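Local coordinates for phosphatidylinositol-specific phospholipase C (Listeria monocytogenes, PDB 2PLC), which belongs to the bacterial phosphatidylinositol-specific phospholipase C family and folds as a TIM-type barrel, at residues A[63-75]-A[108-122]. Numbering follows the deposited sequence.
Sequences IRAKDNLNIYHGP and EQNSNDSFDYRIQPL
Glu108 meets the 63-75 hairpin with both backbone and carboxylate. Its N-H gives a nearly straight hydrogen bond to Ala65 O (2.8 Å, 166°). OE2 receives Gly74 N-H through its anti lone pair (N to OE2 2.9 Å). A bend at chi2 (65°) turns the carboxylate across Arg64, setting OE1 3.3 Å from Arg64 CB. The guanidinium plane stands 49° from the carboxylate, and NH1 stays beyond salt-bridge range of OE1; Arg64 NE pairs instead with Asp62. A third, weak hydrogen bond runs from Ser114 OG to Asp67 OD2. Bent at chi2 and chi3, Arg118 sets a guanidinium face over Asp67 O; NH1 is 2.9 Å from that oxygen, but the angle is too poor for a hydrogen bond.

The setting is a TIM-type barrel, both segments falling within the phospholipase C X-domain family region: neighbouring parallel strands 60-65 and 101-107 lead into them.

Apolar contacts join the hairpin to the helix. Phe115 CE1 lies 4.1 Å from Ala65 CB, and the ring presents its edge to Asp67 N; Ile119 CG2 covers one ring face. Leu69 divides its branches, CD2 touching Ile119 CG2 (3.9 Å) and CD1 meeting Leu122 CD1 tip to tip (4.0 Å).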
ATOM      1  N   ILE A  63      -2.894   2.178   5.763  1.00 17.09           N
ATOM      2  CA  ILE A  63      -3.476   3.014   6.809  1.00 16.45           C
ATOM      3  C   ILE A  63      -4.266   2.216   7.842  1.00 16.77           C
ATOM      4  O   ILE A  63      -5.189   1.482   7.500  1.00 16.79           O
ATOM      5  CB  ILE A  63      -4.396   4.086   6.181  1.00 15.94           C
ATOM      6  CG1 ILE A  63      -3.654   4.837   5.066  1.00 13.42           C
ATOM      7  CG2 ILE A  63      -4.893   5.067   7.245  1.00 18.59           C
ATOM      8  CD1 ILE A  63      -2.447   5.615   5.529  1.00 20.73           C
ATOM      9  N   ARG A  64      -3.902   2.376   9.112  1.00 16.66           N
ATOM     10  CA  ARG A  64      -4.570   1.667  10.203  1.00 19.60           C
ATOM     11  C   ARG A  64      -5.332   2.689  11.046  1.00 24.39           C
ATOM     12  O   ARG A  64      -4.744   3.666  11.518  1.00 23.88           O
ATOM     13  CB  ARG A  64      -3.540   0.964  11.087  1.00 20.24           C
ATOM     14  CG  ARG A  64      -2.335   0.386  10.356  1.00 29.33           C
ATOM     15  CD  ARG A  64      -2.663  -0.894   9.628  1.00 28.14           C
ATOM     16  NE  ARG A  64      -1.469  -1.502   9.034  1.00 28.02           N
ATOM     17  CZ  ARG A  64      -0.708  -2.412   9.636  1.00 32.50           C
ATOM     18  NH1 ARG A  64      -1.003  -2.826  10.861  1.00 33.95           N
ATOM     19  NH2 ARG A  64       0.331  -2.939   9.001  1.00 25.00           N
ATOM     20  N   ALA A  65      -6.624   2.446  11.266  1.00 22.55           N
ATOM     21  CA  ALA A  65      -7.456   3.366  12.040  1.00 23.94           C
ATOM     22  C   ALA A  65      -8.427   2.676  12.995  1.00 25.07           C
ATOM     23  O   ALA A  65      -8.638   1.467  12.915  1.00 25.82           O
ATOM     24  CB  ALA A  65      -8.234   4.277  11.089  1.00 26.74           C
ATOM     25  N   LYS A  66      -8.997   3.459  13.911  1.00 25.30           N
ATOM     26  CA  LYS A  66      -9.982   2.968  14.877  1.00 25.96           C
ATOM     27  C   LYS A  66     -11.293   3.731  14.666  1.00 30.74           C
ATOM     28  O   LYS A  66     -11.293   4.768  14.002  1.00 31.77           O
ATOM     29  CB  LYS A  66      -9.471   3.129  16.306  1.00 28.18           C
ATOM     30  CG  LYS A  66      -8.368   2.147  16.646  1.00 32.40           C
ATOM     31  CD  LYS A  66      -8.037   2.155  18.126  1.00 34.45           C
ATOM     32  CE  LYS A  66      -6.974   1.122  18.445  1.00 35.38           C
ATOM     33  NZ  LYS A  66      -6.525   1.217  19.857  1.00 45.91           N
ATOM     34  N   ASP A  67     -12.400   3.234  15.223  1.00 37.01           N
ATOM     35  CA  ASP A  67     -13.703   3.879  15.025  1.00 41.14           C
ATOM     36  C   ASP A  67     -13.855   5.340  15.468  1.00 40.06           C
ATOM     37  O   ASP A  67     -14.871   5.976  15.184  1.00 41.07           O
ATOM     38  CB  ASP A  67     -14.872   3.001  15.523  1.00 45.20           C
ATOM     39  CG  ASP A  67     -14.829   2.716  17.018  1.00 56.57           C
ATOM     40  OD1 ASP A  67     -13.997   3.303  17.742  1.00 63.27           O
ATOM     41  OD2 ASP A  67     -15.651   1.890  17.471  1.00 61.14           O
ATOM     42  N   ASN A  68     -12.845   5.871  16.153  1.00 33.16           N
ATOM     43  CA  ASN A  68     -12.854   7.275  16.566  1.00 28.62           C
ATOM     44  C   ASN A  68     -12.298   8.077  15.387  1.00 33.03           C
ATOM     45  O   ASN A  68     -12.151   9.294  15.463  1.00 30.60           O
ATOM     46  CB  ASN A  68     -11.993   7.494  17.821  1.00 26.86           C
ATOM     47  CG  ASN A  68     -10.544   7.053  17.637  1.00 32.23           C
ATOM     48  OD1 ASN A  68     -10.226   6.251  16.761  1.00 40.99           O
ATOM     49  ND2 ASN A  68      -9.661   7.569  18.482  1.00 37.52           N
ATOM     50  N   LEU A  69     -11.977   7.354  14.311  1.00 32.93           N
ATOM     51  CA  LEU A  69     -11.436   7.898  13.065  1.00 30.12           C
ATOM     52  C   LEU A  69     -10.018   8.451  13.145  1.00 28.68           C
ATOM     53  O   LEU A  69      -9.637   9.310  12.357  1.00 29.07           O
ATOM     54  CB  LEU A  69     -12.385   8.940  12.465  1.00 34.91           C
ATOM     55  CG  LEU A  69     -13.751   8.403  12.039  1.00 31.06           C
ATOM     56  CD1 LEU A  69     -14.565   9.519  11.407  1.00 37.44           C
ATOM     57  CD2 LEU A  69     -13.572   7.254  11.068  1.00 35.58           C
ATOM     58  N   ASN A  70      -9.240   7.949  14.098  1.00 27.24           N
ATOM     59  CA  ASN A  70      -7.856   8.380  14.264  1.00 31.34           C
ATOM     60  C   ASN A  70      -6.917   7.269  13.819  1.00 29.88           C
ATOM     61  O   ASN A  70      -7.290   6.098  13.834  1.00 25.69           O
ATOM     62  CB  ASN A  70      -7.561   8.742  15.721  1.00 31.33           C
ATOM     63  CG  ASN A  70      -8.088  10.107  16.110  1.00 33.72           C
ATOM     64  OD1 ASN A  70      -8.288  10.381  17.290  1.00 37.26           O
ATOM     65  ND2 ASN A  70      -8.297  10.978  15.125  1.00 32.94           N
ATOM     66  N   ILE A  71      -5.695   7.652  13.445  1.00 30.27           N
ATOM     67  CA  ILE A  71      -4.675   6.717  12.981  1.00 25.74           C
ATOM     68  C   ILE A  71      -3.918   6.129  14.166  1.00 26.40           C
ATOM     69  O   ILE A  71      -3.416   6.861  15.027  1.00 22.82           O
ATOM     70  CB  ILE A  71      -3.683   7.398  12.002  1.00 26.59           C
ATOM     71  CG1 ILE A  71      -4.450   8.093  10.865  1.00 24.67           C
ATOM     72  CG2 ILE A  71      -2.706   6.375  11.441  1.00 20.08           C
ATOM     73  CD1 ILE A  71      -5.505   7.231  10.194  1.00 24.38           C
ATOM     74  N   TYR A  72      -3.836   4.801  14.196  1.00 20.94           N
ATOM     75  CA  TYR A  72      -3.179   4.090  15.286  1.00 27.17           C
ATOM     76  C   TYR A  72      -2.196   3.000  14.875  1.00 27.14           C
ATOM     77  O   TYR A  72      -2.102   2.599  13.716  1.00 28.73           O
ATOM     78  CB  TYR A  72      -4.229   3.433  16.196  1.00 27.98           C
ATOM     79  CG  TYR A  72      -5.003   4.375  17.089  1.00 29.15           C
ATOM     80  CD1 TYR A  72      -6.098   5.085  16.603  1.00 28.46           C
ATOM     81  CD2 TYR A  72      -4.644   4.550  18.425  1.00 28.70           C
ATOM     82  CE1 TYR A  72      -6.815   5.949  17.424  1.00 31.35           C
ATOM     83  CE2 TYR A  72      -5.354   5.411  19.253  1.00 33.30           C
ATOM     84  CZ  TYR A  72      -6.436   6.107  18.744  1.00 26.58           C
ATOM     85  OH  TYR A  72      -7.133   6.972  19.552  1.00 40.55           O
ATOM     86  N   HIS A  73      -1.476   2.529  15.883  1.00 28.70           N
ATOM     87  CA  HIS A  73      -0.521   1.444  15.765  1.00 25.24           C
ATOM     88  C   HIS A  73      -0.790   0.719  17.073  1.00 25.53           C
ATOM     89  O   HIS A  73      -0.083   0.905  18.065  1.00 25.28           O
ATOM     90  CB  HIS A  73       0.910   1.965  15.725  1.00 23.11           C
ATOM     91  CG  HIS A  73       1.934   0.880  15.599  1.00 28.49           C
ATOM     92  ND1 HIS A  73       2.328   0.096  16.661  1.00 29.32           N
ATOM     93  CD2 HIS A  73       2.629   0.436  14.527  1.00 22.65           C
ATOM     94  CE1 HIS A  73       3.221  -0.786  16.248  1.00 25.22           C
ATOM     95  NE2 HIS A  73       3.421  -0.600  14.956  1.00 28.90           N
ATOM     96  N   GLY A  74      -1.869  -0.057  17.083  1.00 21.01           N
ATOM     97  CA  GLY A  74      -2.261  -0.759  18.288  1.00 20.84           C
ATOM     98  C   GLY A  74      -2.809   0.284  19.246  1.00 23.66           C
ATOM     99  O   GLY A  74      -3.689   1.065  18.878  1.00 32.90           O
ATOM    100  N   PRO A  75      -2.280   0.348  20.475  1.00 26.01           N
ATOM    101  CA  PRO A  75      -2.724   1.315  21.484  1.00 28.03           C
ATOM    102  C   PRO A  75      -2.017   2.660  21.329  1.00 29.95           C
ATOM    103  O   PRO A  75      -2.224   3.579  22.121  1.00 32.69           O
ATOM    104  CB  PRO A  75      -2.310   0.637  22.782  1.00 31.54           C
ATOM    105  CG  PRO A  75      -1.007  -0.004  22.396  1.00 29.94           C
ATOM    106  CD  PRO A  75      -1.302  -0.602  21.042  1.00 26.85           C
ATOM    107  N   GLU A 108      -8.031  -1.274  13.065  1.00 43.76           N
ATOM    108  CA  GLU A 108      -7.019  -1.601  14.068  1.00 52.82           C
ATOM    109  C   GLU A 108      -7.543  -2.306  15.323  1.00 58.27           C
ATOM    110  O   GLU A 108      -6.764  -2.718  16.183  1.00 58.98           O
ATOM    111  CB  GLU A 108      -6.244  -0.328  14.445  1.00 51.03           C
ATOM    112  CG  GLU A 108      -4.876  -0.555  15.087  1.00 45.39           C
ATOM    113  CD  GLU A 108      -3.855  -1.221  14.165  1.00 45.78           C
ATOM    114  OE1 GLU A 108      -4.198  -1.595  13.022  1.00 37.35           O
ATOM    115  OE2 GLU A 108      -2.694  -1.376  14.597  1.00 43.28           O
ATOM    116  N   GLN A 109      -8.856  -2.490  15.404  1.00 66.31           N
ATOM    117  CA  GLN A 109      -9.455  -3.145  16.558  1.00 76.21           C
ATOM    118  C   GLN A 109     -10.581  -4.078  16.106  1.00 82.32           C
ATOM    119  O   GLN A 109     -11.714  -3.976  16.580  1.00 85.10           O
ATOM    120  CB  GLN A 109      -9.983  -2.076  17.514  1.00 77.04           C
ATOM    121  CG  GLN A 109     -10.205  -2.546  18.932  1.00 87.09           C
ATOM    122  CD  GLN A 109     -10.537  -1.398  19.861  1.00 95.24           C
ATOM    123  OE1 GLN A 109     -11.436  -0.599  19.581  1.00 96.33           O
ATOM    124  NE2 GLN A 109      -9.802  -1.295  20.966  1.00 98.46           N
ATOM    125  N   ASN A 110     -10.247  -4.993  15.195  1.00 90.09           N
ATOM    126  CA  ASN A 110     -11.204  -5.955  14.637  1.00 96.17           C
ATOM    127  C   ASN A 110     -12.045  -6.695  15.672  1.00 99.18           C
ATOM    128  O   ASN A 110     -11.569  -7.621  16.331  1.00100.00           O
ATOM    129  CB  ASN A 110     -10.490  -6.971  13.738  1.00 96.35           C
ATOM    130  CG  ASN A 110     -10.214  -6.429  12.349  1.00100.00           C
ATOM    131  OD1 ASN A 110     -11.089  -5.836  11.717  1.00100.00           O
ATOM    132  ND2 ASN A 110      -8.995  -6.640  11.862  1.00100.00           N
ATOM    133  N   SER A 111     -13.303  -6.282  15.792  1.00 99.25           N
ATOM    134  CA  SER A 111     -14.243  -6.884  16.733  1.00 99.18           C
ATOM    135  C   SER A 111     -15.624  -6.239  16.616  1.00100.00           C
ATOM    136  O   SER A 111     -16.576  -6.668  17.270  1.00100.00           O
ATOM    137  CB  SER A 111     -13.723  -6.759  18.175  1.00 96.42           C
ATOM    138  OG  SER A 111     -13.425  -5.414  18.509  1.00 89.36           O
ATOM    139  N   ASN A 112     -15.732  -5.225  15.760  1.00 98.37           N
ATOM    140  CA  ASN A 112     -16.994  -4.518  15.566  1.00 96.27           C
ATOM    141  C   ASN A 112     -17.295  -4.179  14.116  1.00 95.10           C
ATOM    142  O   ASN A 112     -16.402  -4.144  13.265  1.00 94.56           O
ATOM    143  CB  ASN A 112     -17.014  -3.220  16.381  1.00 97.15           C
ATOM    144  CG  ASN A 112     -17.548  -3.416  17.784  1.00100.00           C
ATOM    145  OD1 ASN A 112     -18.759  -3.517  17.990  1.00100.00           O
ATOM    146  ND2 ASN A 112     -16.649  -3.454  18.763  1.00100.00           N
ATOM    147  N   ASP A 113     -18.576  -3.950  13.851  1.00 94.64           N
ATOM    148  CA  ASP A 113     -19.052  -3.570  12.528  1.00 94.23           C
ATOM    149  C   ASP A 113     -19.347  -2.073  12.561  1.00 91.48           C
ATOM    150  O   ASP A 113     -19.901  -1.518  11.611  1.00 94.12           O
ATOM    151  CB  ASP A 113     -20.325  -4.343  12.158  1.00 98.33           C
ATOM    152  CG  ASP A 113     -20.061  -5.814  11.851  1.00100.00           C
ATOM    153  OD1 ASP A 113     -18.882  -6.233  11.819  1.00100.00           O
ATOM    154  OD2 ASP A 113     -21.045  -6.551  11.629  1.00100.00           O
ATOM    155  N   SER A 114     -18.991  -1.435  13.677  1.00 86.65           N
ATOM    156  CA  SER A 114     -19.193  -0.001  13.865  1.00 81.34           C
ATOM    157  C   SER A 114     -18.202   0.810  13.023  1.00 75.64           C
ATOM    158  O   SER A 114     -18.519   1.912  12.566  1.00 73.12           O
ATOM    159  CB  SER A 114     -19.066   0.368  15.350  1.00 81.64           C
ATOM    160  OG  SER A 114     -17.805  -0.010  15.878  1.00 80.35           O
ATOM    161  N   PHE A 115     -17.013   0.246  12.810  1.00 68.35           N
ATOM    162  CA  PHE A 115     -15.966   0.882  12.012  1.00 59.58           C
ATOM    163  C   PHE A 115     -16.473   1.113  10.593  1.00 56.62           C
ATOM    164  O   PHE A 115     -16.273   2.181  10.014  1.00 51.54           O
ATOM    165  CB  PHE A 115     -14.713  -0.007  11.976  1.00 56.92           C
ATOM    166  CG  PHE A 115     -13.596   0.538  11.122  1.00 52.11           C
ATOM    167  CD1 PHE A 115     -12.676   1.444  11.647  1.00 48.64           C
ATOM    168  CD2 PHE A 115     -13.468   0.154   9.786  1.00 46.04           C
ATOM    169  CE1 PHE A 115     -11.647   1.963  10.854  1.00 43.25           C
ATOM    170  CE2 PHE A 115     -12.444   0.667   8.989  1.00 44.20           C
ATOM    171  CZ  PHE A 115     -11.532   1.573   9.525  1.00 40.80           C
ATOM    172  N   ASP A 116     -17.141   0.100  10.053  1.00 57.20           N
ATOM    173  CA  ASP A 116     -17.696   0.147   8.707  1.00 59.08           C
ATOM    174  C   ASP A 116     -18.657   1.327   8.533  1.00 60.28           C
ATOM    175  O   ASP A 116     -18.583   2.053   7.542  1.00 60.66           O
ATOM    176  CB  ASP A 116     -18.410  -1.174   8.400  1.00 63.90           C
ATOM    177  CG  ASP A 116     -18.656  -1.379   6.918  1.00 72.07           C
ATOM    178  OD1 ASP A 116     -17.672  -1.604   6.180  1.00 72.76           O
ATOM    179  OD2 ASP A 116     -19.832  -1.324   6.492  1.00 75.35           O
ATOM    180  N   TYR A 117     -19.529   1.536   9.518  1.00 62.03           N
ATOM    181  CA  TYR A 117     -20.505   2.625   9.473  1.00 64.04           C
ATOM    182  C   TYR A 117     -19.894   3.995   9.734  1.00 59.55           C
ATOM    183  O   TYR A 117     -20.321   4.994   9.154  1.00 56.74           O
ATOM    184  CB  TYR A 117     -21.645   2.363  10.463  1.00 73.95           C
ATOM    185  CG  TYR A 117     -22.432   1.108  10.152  1.00 91.98           C
ATOM    186  CD1 TYR A 117     -22.976   0.898   8.880  1.00 96.40           C
ATOM    187  CD2 TYR A 117     -22.610   0.114  11.117  1.00 97.00           C
ATOM    188  CE1 TYR A 117     -23.673  -0.271   8.574  1.00 98.59           C
ATOM    189  CE2 TYR A 117     -23.306  -1.062  10.823  1.00100.00           C
ATOM    190  CZ  TYR A 117     -23.834  -1.246   9.550  1.00100.00           C
ATOM    191  OH  TYR A 117     -24.514  -2.408   9.251  1.00100.00           O
ATOM    192  N   ARG A 118     -18.887   4.030  10.602  1.00 56.07           N
ATOM    193  CA  ARG A 118     -18.211   5.272  10.961  1.00 49.40           C
ATOM    194  C   ARG A 118     -17.424   5.917   9.827  1.00 42.14           C
ATOM    195  O   ARG A 118     -17.475   7.134   9.661  1.00 36.80           O
ATOM    196  CB  ARG A 118     -17.288   5.053  12.163  1.00 57.50           C
ATOM    197  CG  ARG A 118     -18.003   4.954  13.505  1.00 69.83           C
ATOM    198  CD  ARG A 118     -18.791   6.226  13.818  1.00 83.36           C
ATOM    199  NE  ARG A 118     -17.968   7.435  13.733  1.00 92.27           N
ATOM    200  CZ  ARG A 118     -17.276   7.958  14.744  1.00 94.83           C
ATOM    201  NH1 ARG A 118     -17.297   7.388  15.944  1.00 95.94           N
ATOM    202  NH2 ARG A 118     -16.546   9.051  14.553  1.00 93.11           N
ATOM    203  N   ILE A 119     -16.698   5.107   9.058  1.00 34.52           N
ATOM    204  CA  ILE A 119     -15.891   5.620   7.948  1.00 34.99           C
ATOM    205  C   ILE A 119     -16.705   6.065   6.738  1.00 31.67           C
ATOM    206  O   ILE A 119     -16.208   6.825   5.906  1.00 29.20           O
ATOM    207  CB  ILE A 119     -14.851   4.582   7.452  1.00 35.57           C
ATOM    208  CG1 ILE A 119     -15.558   3.291   7.012  1.00 32.76           C
ATOM    209  CG2 ILE A 119     -13.810   4.324   8.526  1.00 24.71           C
ATOM    210  CD1 ILE A 119     -14.643   2.253   6.403  1.00 36.46           C
ATOM    211  N   GLN A 120     -17.944   5.588   6.639  1.00 28.84           N
ATOM    212  CA  GLN A 120     -18.814   5.920   5.508  1.00 34.75           C
ATOM    213  C   GLN A 120     -19.019   7.404   5.212  1.00 31.95           C
ATOM    214  O   GLN A 120     -18.832   7.836   4.077  1.00 37.19           O
ATOM    215  CB  GLN A 120     -20.159   5.198   5.627  1.00 40.57           C
ATOM    216  CG  GLN A 120     -20.051   3.692   5.433  1.00 47.35           C
ATOM    217  CD  GLN A 120     -21.394   2.996   5.394  1.00 51.86           C
ATOM    218  OE1 GLN A 120     -22.437   3.634   5.228  1.00 51.52           O
ATOM    219  NE2 GLN A 120     -21.378   1.675   5.540  1.00 53.23           N
ATOM    220  N   PRO A 121     -19.410   8.204   6.222  1.00 34.36           N
ATOM    221  CA  PRO A 121     -19.620   9.640   5.993  1.00 34.71           C
ATOM    222  C   PRO A 121     -18.368  10.333   5.455  1.00 34.88           C
ATOM    223  O   PRO A 121     -18.459  11.269   4.664  1.00 34.53           O
ATOM    224  CB  PRO A 121     -19.980  10.154   7.384  1.00 36.94           C
ATOM    225  CG  PRO A 121     -20.673   8.977   8.007  1.00 34.94           C
ATOM    226  CD  PRO A 121     -19.778   7.838   7.603  1.00 30.69           C
ATOM    227  N   LEU A 122     -17.202   9.849   5.878  1.00 34.50           N
ATOM    228  CA  LEU A 122     -15.918  10.405   5.454  1.00 34.31           C
ATOM    229  C   LEU A 122     -15.551  10.015   4.032  1.00 30.96           C
ATOM    230  O   LEU A 122     -15.071  10.840   3.259  1.00 34.19           O
ATOM    231  CB  LEU A 122     -14.805   9.943   6.389  1.00 33.67           C
ATOM    232  CG  LEU A 122     -14.113  11.029   7.203  1.00 34.21           C
ATOM    233  CD1 LEU A 122     -12.907  10.413   7.880  1.00 34.59           C
ATOM    234  CD2 LEU A 122     -13.689  12.185   6.305  1.00 32.20           C
TER